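Local atomic coordinates of endopolygalacturonase (Chondrostereum purpureum, PDB entry 1K5C), a protein that probably hydrolyses the alpha-1,4 bonds between galacturonic acid units within pectic polygalacturonate chains, as an endo-acting member of glycoside hydrolase family 28. Residues Gly193-Ser198 with Arg220-Val225; Asn246-Ile251 with Thr285-Asn290. All blocks are in the same frame, centred on the assembly; numbering follows the deposited sequence.

Interaction 1 (Gly193-Ser198 with Arg220-Val225)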
loop_
_atom_site.group_PDB
_atom_site.type_symbol
_atom_site.label_atom_id
_atom_site.label_comp_id
_atom_site.label_asym_id
_atom_site.label_seq_id
_atom_site.Cartn_x
_atom_site.Cartn_y
_atom_site.Cartn_z
ATOM N N GLY A 193 6.161 -1.397 -11.506
ATOM C CA GLY A 193 7.436 -0.788 -11.178
ATOM C C GLY A 193 7.952 -1.065 -9.788
ATOM O O GLY A 193 9.187 -0.967 -9.552
ATOM N N GLY A 194 7.074 -1.340 -8.860
ATOM C CA GLY A 194 7.415 -1.418 -7.431
ATOM C C GLY A 194 7.674 -2.822 -6.965
ATOM O O GLY A 194 8.331 -3.626 -7.656
ATOM N N HIS A 195 7.258 -3.075 -5.711
ATOM C CA HIS A 195 7.556 -4.309 -4.998
ATOM C C HIS A 195 6.333 -5.207 -4.798
ATOM O O HIS A 195 6.405 -6.154 -4.003
ATOM C CB HIS A 195 8.229 -4.014 -3.648
ATOM C CG HIS A 195 9.578 -3.349 -3.819
ATOM N ND1 HIS A 195 10.324 -3.053 -2.658
ATOM C CD2 HIS A 195 10.287 -2.956 -4.886
ATOM C CE1 HIS A 195 11.455 -2.490 -3.082
ATOM N NE2 HIS A 195 11.471 -2.425 -4.407
ATOM N N GLY A 196 5.252 -4.951 -5.558
ATOM C CA GLY A 196 4.135 -5.879 -5.478
ATOM C C GLY A 196 3.214 -5.576 -4.304
ATOM O O GLY A 196 3.179 -4.490 -3.729
ATOM N N ILE A 197 2.380 -6.576 -4.004
ATOM C CA ILE A 197 1.295 -6.434 -3.031
ATOM C C ILE A 197 1.737 -7.060 -1.735
ATOM O O ILE A 197 1.953 -8.288 -1.681
ATOM C CB ILE A 197 0.021 -7.126 -3.557
ATOM C CG1 ILE A 197 -0.426 -6.440 -4.871
ATOM C CG2 ILE A 197 -1.088 -7.110 -2.508
ATOM C CD1 ILE A 197 -1.552 -7.168 -5.598
ATOM N N SER A 198 1.875 -6.248 -0.667
ATOM C CA SER A 198 2.491 -6.698 0.563
ATOM C C SER A 198 1.554 -6.615 1.755
ATOM O O SER A 198 0.787 -5.676 1.953
ATOM C CB SER A 198 3.724 -5.870 0.859
ATOM O OG SER A 198 4.740 -6.270 -0.033
ATOM N N ARG A 220 6.057 -5.825 -14.001
ATOM C CA ARG A 220 7.356 -5.142 -13.917
ATOM C C ARG A 220 7.683 -4.726 -12.461
ATOM O O ARG A 220 7.898 -3.562 -12.165
ATOM C CB ARG A 220 7.372 -3.967 -14.895
ATOM C CG ARG A 220 8.770 -3.501 -15.256
ATOM C CD ARG A 220 8.759 -2.326 -16.233
ATOM N NE ARG A 220 8.183 -1.161 -15.637
ATOM C CZ ARG A 220 8.851 -0.292 -14.847
ATOM N NH1 ARG A 220 10.158 -0.403 -14.545
ATOM N NH2 ARG A 220 8.206 0.710 -14.354
ATOM N N SER A 221 7.703 -5.740 -11.604
ATOM C CA SER A 221 7.855 -5.525 -10.148
ATOM C C SER A 221 8.867 -6.470 -9.605
ATOM O O SER A 221 9.180 -7.522 -10.171
ATOM C CB SER A 221 6.497 -5.682 -9.430
ATOM O OG SER A 221 5.572 -4.649 -9.840
ATOM N N MET A 222 9.364 -6.164 -8.377
ATOM C CA MET A 222 10.406 -6.991 -7.778
ATOM C C MET A 222 9.826 -8.264 -7.156
ATOM O O MET A 222 10.528 -9.296 -7.092
ATOM C CB MET A 222 11.156 -6.174 -6.734
ATOM C CG MET A 222 12.330 -6.801 -6.082
ATOM S SD MET A 222 13.297 -5.595 -5.150
ATOM C CE MET A 222 13.323 -4.377 -6.358
ATOM N N TYR A 223 8.578 -8.170 -6.676
ATOM C CA TYR A 223 7.892 -9.310 -6.079
ATOM C C TYR A 223 6.460 -9.272 -6.587
ATOM O O TYR A 223 5.960 -8.209 -6.949
ATOM C CB TYR A 223 7.819 -9.238 -4.526
ATOM C CG TYR A 223 9.145 -8.899 -3.861
ATOM C CD1 TYR A 223 9.990 -9.849 -3.348
ATOM C CD2 TYR A 223 9.540 -7.584 -3.716
ATOM C CE1 TYR A 223 11.210 -9.474 -2.732
ATOM C CE2 TYR A 223 10.726 -7.197 -3.136
ATOM C CZ TYR A 223 11.561 -8.172 -2.653
ATOM O OH TYR A 223 12.734 -7.816 -2.019
ATOM N N GLY A 224 5.817 -10.442 -6.595
ATOM C CA GLY A 224 4.403 -10.479 -6.906
ATOM C C GLY A 224 3.541 -10.178 -5.650
ATOM O O GLY A 224 2.914 -9.130 -5.555
ATOM N N VAL A 225 3.553 -11.148 -4.730
ATOM C CA VAL A 225 2.931 -10.950 -3.428
ATOM C C VAL A 225 3.954 -11.291 -2.354
ATOM O O VAL A 225 4.770 -12.225 -2.494
ATOM C CB VAL A 225 1.563 -11.672 -3.244
ATOM C CG1 VAL A 225 0.555 -11.242 -4.327
ATOM C CG2 VAL A 225 1.791 -13.156 -3.298
HETATM O O HOH W 1 4.482 -3.289 -7.667
#
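The imidazole of His195 is packed by Met222 and Tyr223, the two side chains lying beside it and pointing the same way. Met222 lays its sulfur over one ring face, SD standing 4.1 Å from the ring centroid and 25° off the normal. CG of Met222 is anti to the backbone N (chi1 -175°) and the chain bends only at its last torsion, which folds the methyl back so that CE lies 3.3 Å from His195 NE2. Tyr223 presents its edge, with CE2, to the same imidazole in an offset edge-to-face pair, the planes turned 73° apart. Its own ring also makes a cation-pi contact with Arg226, a galacturonate-binding residue.

Backbone hydrogen bonds join the two coils at separate points. Met222 N donates to Gly194 O at 2.8 Å, in the carbonyl plane, and Ile197 N reaches Gly224 O in a nearly straight bond. Between them a water accepts from Gly196 N and donates to Ser221 OG, a small hydroxyl that also pairs with Thr219 O. The lack of a side chain at Gly196 lets its CA come within 3.3 Å of Tyr223 O, and Gly193 CA lies over a face of the Arg220 guanidinium, which is salt-bridged to Asp144.

Beyond the turn, Ile197 and Val225 pair in parallel, their branched side chains facing the core of the right-handed beta-helix. His195 binds galacturonate in another structure of this protein and is the predicted active-site residue; a soft thioether and an aromatic edge would be expected to limit rotation of its ring without consuming its nitrogens in hydrogen bonds to these two side chains.

Interaction 2 (Asn246-Ile251 with Thr285-Asn290)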
loop_
_atom_site.group_PDB
_atom_site.type_symbol
_atom_site.label_atom_id
_atom_site.label_comp_id
_atom_site.label_asym_id
_atom_site.label_seq_id
_atom_site.Cartn_x
_atom_site.Cartn_y
_atom_site.Cartn_z
ATOM N N ASN A 246 -5.614 -12.923 -9.216
ATOM C CA ASN A 246 -4.576 -11.940 -9.530
ATOM C C ASN A 246 -3.750 -12.393 -10.720
ATOM O O ASN A 246 -3.436 -13.584 -10.872
ATOM C CB ASN A 246 -3.673 -11.720 -8.307
ATOM C CG ASN A 246 -4.494 -11.258 -7.105
ATOM O OD1 ASN A 246 -4.960 -10.113 -7.047
ATOM N ND2 ASN A 246 -4.707 -12.169 -6.144
ATOM N N THR A 247 -3.364 -11.438 -11.576
ATOM C CA THR A 247 -2.564 -11.723 -12.764
ATOM C C THR A 247 -1.271 -10.951 -12.657
ATOM O O THR A 247 -1.279 -9.711 -12.638
ATOM C CB THR A 247 -3.335 -11.348 -14.037
ATOM O OG1 THR A 247 -4.617 -12.055 -14.033
ATOM C CG2 THR A 247 -2.542 -11.693 -15.275
ATOM N N ILE A 248 -0.158 -11.686 -12.562
ATOM C CA ILE A 248 1.134 -11.093 -12.208
ATOM C C ILE A 248 2.174 -11.544 -13.191
ATOM O O ILE A 248 2.238 -12.748 -13.547
ATOM C CB ILE A 248 1.500 -11.515 -10.750
ATOM C CG1 ILE A 248 0.354 -11.119 -9.793
ATOM C CG2 ILE A 248 2.855 -10.976 -10.357
ATOM C CD1 ILE A 248 0.680 -11.311 -8.284
ATOM N N SER A 249 3.054 -10.625 -13.633
ATOM C CA SER A 249 4.087 -10.982 -14.603
ATOM C C SER A 249 5.259 -10.005 -14.472
ATOM O O SER A 249 5.175 -8.942 -13.843
ATOM C CB SER A 249 3.510 -11.012 -16.016
ATOM O OG SER A 249 2.999 -9.750 -16.388
ATOM N N GLY A 250 6.372 -10.365 -15.095
ATOM C CA GLY A 250 7.519 -9.477 -15.129
ATOM C C GLY A 250 8.161 -9.337 -13.747
ATOM O O GLY A 250 8.593 -8.233 -13.412
ATOM N N ILE A 251 8.218 -10.411 -12.967
ATOM C CA ILE A 251 8.699 -10.339 -11.577
ATOM C C ILE A 251 10.174 -10.683 -11.516
ATOM O O ILE A 251 10.650 -11.728 -11.981
ATOM C CB ILE A 251 7.880 -11.288 -10.703
ATOM C CG1 ILE A 251 6.387 -10.946 -10.720
ATOM C CG2 ILE A 251 8.459 -11.267 -9.291
ATOM C CD1 ILE A 251 6.075 -9.459 -10.419
ATOM N N THR A 285 -4.786 -17.327 -9.594
ATOM C CA THR A 285 -3.715 -16.342 -9.474
ATOM C C THR A 285 -2.513 -16.944 -10.258
ATOM O O THR A 285 -1.997 -17.995 -9.889
ATOM C CB THR A 285 -3.356 -16.057 -8.032
ATOM O OG1 THR A 285 -4.417 -15.269 -7.446
ATOM C CG2 THR A 285 -2.034 -15.291 -7.918
ATOM N N THR A 286 -2.209 -16.275 -11.357
ATOM C CA THR A 286 -1.129 -16.734 -12.206
ATOM C C THR A 286 0.001 -15.721 -12.102
ATOM O O THR A 286 -0.220 -14.499 -12.172
ATOM C CB THR A 286 -1.579 -16.909 -13.669
ATOM O OG1 THR A 286 -1.931 -15.604 -14.275
ATOM C CG2 THR A 286 -2.742 -17.892 -13.778
ATOM N N ILE A 287 1.219 -16.260 -11.910
ATOM C CA ILE A 287 2.401 -15.399 -11.701
ATOM C C ILE A 287 3.532 -15.889 -12.598
ATOM O O ILE A 287 3.888 -17.058 -12.548
ATOM C CB ILE A 287 2.866 -15.456 -10.209
ATOM C CG1 ILE A 287 1.715 -15.189 -9.256
ATOM C CG2 ILE A 287 4.070 -14.545 -10.017
ATOM C CD1 ILE A 287 2.124 -15.137 -7.778
ATOM N N LYS A 288 4.029 -15.010 -13.439
ATOM C CA LYS A 288 5.163 -15.305 -14.349
ATOM C C LYS A 288 6.359 -14.528 -13.866
ATOM O O LYS A 288 6.273 -13.289 -13.682
ATOM C CB LYS A 288 4.817 -14.925 -15.785
ATOM C CG LYS A 288 3.607 -15.714 -16.323
ATOM C CD LYS A 288 3.140 -15.377 -17.756
ATOM C CE LYS A 288 1.769 -15.899 -18.122
ATOM N NZ LYS A 288 1.115 -15.659 -19.506
ATOM N N VAL A 289 7.475 -15.214 -13.644
ATOM C CA VAL A 289 8.652 -14.584 -13.123
ATOM C C VAL A 289 9.777 -14.610 -14.172
ATOM O O VAL A 289 9.823 -15.456 -15.086
ATOM C CB VAL A 289 9.113 -15.192 -11.779
ATOM C CG1 VAL A 289 7.972 -15.300 -10.770
ATOM C CG2 VAL A 289 9.803 -16.554 -11.953
ATOM N N ASN A 290 10.720 -13.694 -13.998
ATOM C CA ASN A 290 11.854 -13.547 -14.901
ATOM C C ASN A 290 12.859 -14.659 -14.728
ATOM O O ASN A 290 12.825 -15.433 -13.763
ATOM C CB ASN A 290 12.566 -12.220 -14.620
ATOM C CG ASN A 290 11.698 -11.043 -15.069
ATOM O OD1 ASN A 290 10.659 -11.173 -15.709
ATOM N ND2 ASN A 290 12.174 -9.850 -14.679
HETATM O O HOH W 2 -4.501 -14.874 -13.553
HETATM O O HOH W 3 0.343 -14.154 -15.214
HETATM O O HOH W 4 10.986 -7.087 -15.285
#
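Asn246-Ile251 and Thr285-Asn290 run parallel, their strand axes 4.5 Å apart and 7° from alignment, and a beta bulge between Ile248 and Ile251 shifts the pairing by one residue without ending it. Thr286 N to Asn246 O, Ile248 N to Thr286 O (2.8 Å) and Lys288 N to Ile248 O alternate across the gap; past the bulge, Asn290 N donates to Ile251 O with 170° at the hydrogen. Gly250, at positive phi, suits the bulge. At the start, Thr285 OG1 receives Asn246 N at 3.2 Å and, weakly, Asn246 ND2, whose amide also bonds Ile213 O while OD1 takes Asn216 N.

These are successive coils of the parallel beta-helix of family 28, in which like residues stack at the same level. Inside, Ile248 and Ile287 share the same rotamer and lie side by side, CG2 against CG2 at 3.8 Å, and Ile251 CB rests on Val289 CG1 at 4.0 Å; beta-branched side chains suit an extended strand. The outer face is polar. In the conformer given, one of two deposited, Thr286 OG1 sits between its backbone N and carbonyl carbon (chi1 66°) and meets two waters: one bridges to Thr247 OG1 and Asn246 O, the other donates to Ile248 O at 2.9 Å.

The two interactions belong to neighbouring coils, their centres about 10 Å apart, and join through Arg220-Val225 and Asn246-Ile251. Ser221 N lies 3.2 Å from Gly250 O, a probable hydrogen bond that continues the coil-to-coil pairing. Ile251 then serves both contacts: its CD1 packs 3.7 Å from Tyr223 O and its CG2 lies 3.6 Å from Met222 O, against the backbone of the two residues that flank His195. Interaction 1 contains His195 and so is part of the galacturonate site, with the Asp173 side chain about 4 Å from that of His195. Interaction 2 lies farther off, the Ile251 side chain being about 9 Å from those of His195 and Arg226.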